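Local coordinates for plasmin and fibronectin-binding protein A (Streptococcus pneumoniae, PDB 4MR0) that acts as a surface adhesin and invasin, binding human fibronectin, plasmin, plasminogen and serum albumin, at residues K187-I192 with G197-D202. Sequence-based numbering, arbitrary orientation.
Sequences KNHPSI and GLFTDD. With MN (manganese (II) ion), chain F.
H189 and T200 meet at a manganese ion, bound by NE2 of H189 at 2.3 Å and the carbonyl O of T200 at 2.2 Å. OE2 of E162 and three waters bring the ligands to six. Two of those waters also donate, one to the F199 carbonyl O and one to OD2 of D201. The edge of F199 stands over one face of the H189 imidazole, its CE1 3.6 Å from H189 NE2, in a T-shaped stack with planes at 84°. P190 CG lies over a face of the F199 ring, 4.0 Å from its centroid, a CH-pi contact. The site belongs to a pectate lyase-like right-handed parallel beta-helix, where 197-202 lies in the loop between strands 194-195 and 211-217. H189 CG is anti to the backbone N (chi1 -172°), which carries NE2 to the T200 side. ND1 donates to a lone pair of the P190 carbonyl O at 2.7 Å, 5° out of the imidazole plane; with the metal bond this holds the ring's rotation and probably helps keep NE2 on the metal. Farther out, one water joins N188 OD1 to D202 OD2, another the N188 carbonyl O to the D202 backbone N. OD1 of D202 is hydrogen-bonded to Q205.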
loop_
_atom_site.group_PDB
_atom_site.type_symbol
_atom_site.label_atom_id
_atom_site.label_comp_id
_atom_site.label_asym_id
_atom_site.label_seq_id
_atom_site.Cartn_x
_atom_site.Cartn_y
_atom_site.Cartn_z
ATOM N N LYS A 187 -12.500 -24.260 -0.353
ATOM C CA LYS A 187 -12.462 -24.115 -1.808
ATOM C C LYS A 187 -13.397 -23.008 -2.306
ATOM O O LYS A 187 -14.514 -22.870 -1.812
ATOM C CB LYS A 187 -12.871 -25.445 -2.449
ATOM C CG LYS A 187 -12.686 -25.512 -3.945
ATOM C CD LYS A 187 -11.217 -25.634 -4.295
ATOM C CE LYS A 187 -11.025 -25.704 -5.795
ATOM N NZ LYS A 187 -9.586 -25.856 -6.143
ATOM N N ASN A 188 -12.940 -22.220 -3.282
ATOM C CA ASN A 188 -13.766 -21.152 -3.855
ATOM C C ASN A 188 -14.290 -20.249 -2.739
ATOM O O ASN A 188 -15.431 -19.773 -2.794
ATOM C CB ASN A 188 -14.954 -21.783 -4.595
ATOM C CG ASN A 188 -15.706 -20.789 -5.467
ATOM O OD1 ASN A 188 -16.923 -20.896 -5.640
ATOM N ND2 ASN A 188 -14.983 -19.832 -6.040
ATOM N N HIS A 189 -13.444 -19.996 -1.744
ATOM C CA HIS A 189 -13.843 -19.217 -0.577
ATOM C C HIS A 189 -12.665 -18.386 -0.060
ATOM O O HIS A 189 -11.511 -18.820 -0.114
ATOM C CB HIS A 189 -14.320 -20.224 0.480
ATOM C CG HIS A 189 -14.963 -19.623 1.690
ATOM N ND1 HIS A 189 -14.260 -18.899 2.631
ATOM C CD2 HIS A 189 -16.228 -19.731 2.166
ATOM C CE1 HIS A 189 -15.062 -18.593 3.636
ATOM N NE2 HIS A 189 -16.261 -19.085 3.379
ATOM N N PRO A 190 -12.938 -17.169 0.441
ATOM C CA PRO A 190 -11.829 -16.357 0.944
ATOM C C PRO A 190 -11.191 -16.956 2.197
ATOM O O PRO A 190 -11.822 -17.721 2.925
ATOM C CB PRO A 190 -12.478 -14.998 1.206
ATOM C CG PRO A 190 -13.915 -15.342 1.485
ATOM C CD PRO A 190 -14.205 -16.416 0.462
ATOM N N SER A 191 -9.927 -16.618 2.426
ATOM C CA SER A 191 -9.202 -17.098 3.596
ATOM C C SER A 191 -8.692 -15.851 4.310
ATOM O O SER A 191 -7.492 -15.592 4.373
ATOM C CB SER A 191 -8.037 -17.998 3.174
ATOM O OG SER A 191 -7.374 -18.551 4.303
ATOM N N ILE A 192 -9.638 -15.067 4.817
ATOM C CA ILE A 192 -9.358 -13.827 5.533
ATOM C C ILE A 192 -9.944 -14.028 6.924
ATOM O O ILE A 192 -11.120 -14.358 7.062
ATOM C CB ILE A 192 -10.034 -12.641 4.820
ATOM C CG1 ILE A 192 -9.492 -12.547 3.384
ATOM C CG2 ILE A 192 -9.803 -11.343 5.600
ATOM C CD1 ILE A 192 -10.192 -11.503 2.504
ATOM N N GLY A 197 -18.437 -7.599 8.200
ATOM C CA GLY A 197 -19.747 -7.896 7.656
ATOM C C GLY A 197 -19.840 -9.393 7.447
ATOM O O GLY A 197 -18.817 -10.074 7.389
ATOM N N LEU A 198 -21.055 -9.913 7.320
ATOM C CA LEU A 198 -21.241 -11.349 7.146
ATOM C C LEU A 198 -20.852 -11.898 5.780
ATOM O O LEU A 198 -20.963 -11.222 4.757
ATOM C CB LEU A 198 -22.698 -11.728 7.429
ATOM C CG LEU A 198 -23.206 -11.511 8.858
ATOM C CD1 LEU A 198 -24.657 -11.979 8.952
ATOM C CD2 LEU A 198 -22.333 -12.285 9.844
ATOM N N PHE A 199 -20.381 -13.138 5.793
ATOM C CA PHE A 199 -20.019 -13.851 4.578
ATOM C C PHE A 199 -20.239 -15.334 4.862
ATOM O O PHE A 199 -19.871 -15.829 5.927
ATOM C CB PHE A 199 -18.557 -13.606 4.187
ATOM C CG PHE A 199 -18.173 -14.251 2.880
ATOM C CD1 PHE A 199 -17.850 -15.608 2.824
ATOM C CD2 PHE A 199 -18.212 -13.522 1.693
ATOM C CE1 PHE A 199 -17.574 -16.229 1.608
ATOM C CE2 PHE A 199 -17.938 -14.134 0.466
ATOM C CZ PHE A 199 -17.621 -15.491 0.423
ATOM N N THR A 200 -20.858 -16.031 3.917
ATOM C CA THR A 200 -21.121 -17.460 4.058
ATOM C C THR A 200 -20.429 -18.193 2.914
ATOM O O THR A 200 -19.383 -18.810 3.097
ATOM C CB THR A 200 -22.637 -17.755 4.015
ATOM O OG1 THR A 200 -23.225 -17.103 2.881
ATOM C CG2 THR A 200 -23.311 -17.253 5.281
ATOM N N ASP A 201 -21.014 -18.115 1.726
ATOM C CA ASP A 201 -20.430 -18.756 0.553
ATOM C C ASP A 201 -20.605 -17.849 -0.651
ATOM O O ASP A 201 -21.455 -16.957 -0.647
ATOM C CB ASP A 201 -21.100 -20.106 0.282
ATOM C CG ASP A 201 -21.068 -21.027 1.491
ATOM O OD1 ASP A 201 -21.999 -20.953 2.324
ATOM O OD2 ASP A 201 -20.102 -21.811 1.622
ATOM N N ASP A 202 -19.794 -18.063 -1.677
ATOM C CA ASP A 202 -19.891 -17.247 -2.878
ATOM C C ASP A 202 -21.258 -17.502 -3.511
ATOM O O ASP A 202 -21.711 -18.647 -3.591
ATOM C CB ASP A 202 -18.762 -17.604 -3.846
ATOM C CG ASP A 202 -18.703 -16.675 -5.040
ATOM O OD1 ASP A 202 -19.006 -15.473 -4.876
ATOM O OD2 ASP A 202 -18.335 -17.143 -6.139
HETATM MN MN MN F . -18.083 -19.614 4.728
HETATM O O HOH W 1 -18.933 -19.425 -7.232
HETATM O O HOH W 2 -17.773 -20.115 -1.543
HETATM O O HOH W 3 -17.920 -17.605 6.002
HETATM O O HOH W 4 -18.317 -21.794 3.787
HETATM O O HOH W 5 -19.925 -19.896 6.020
#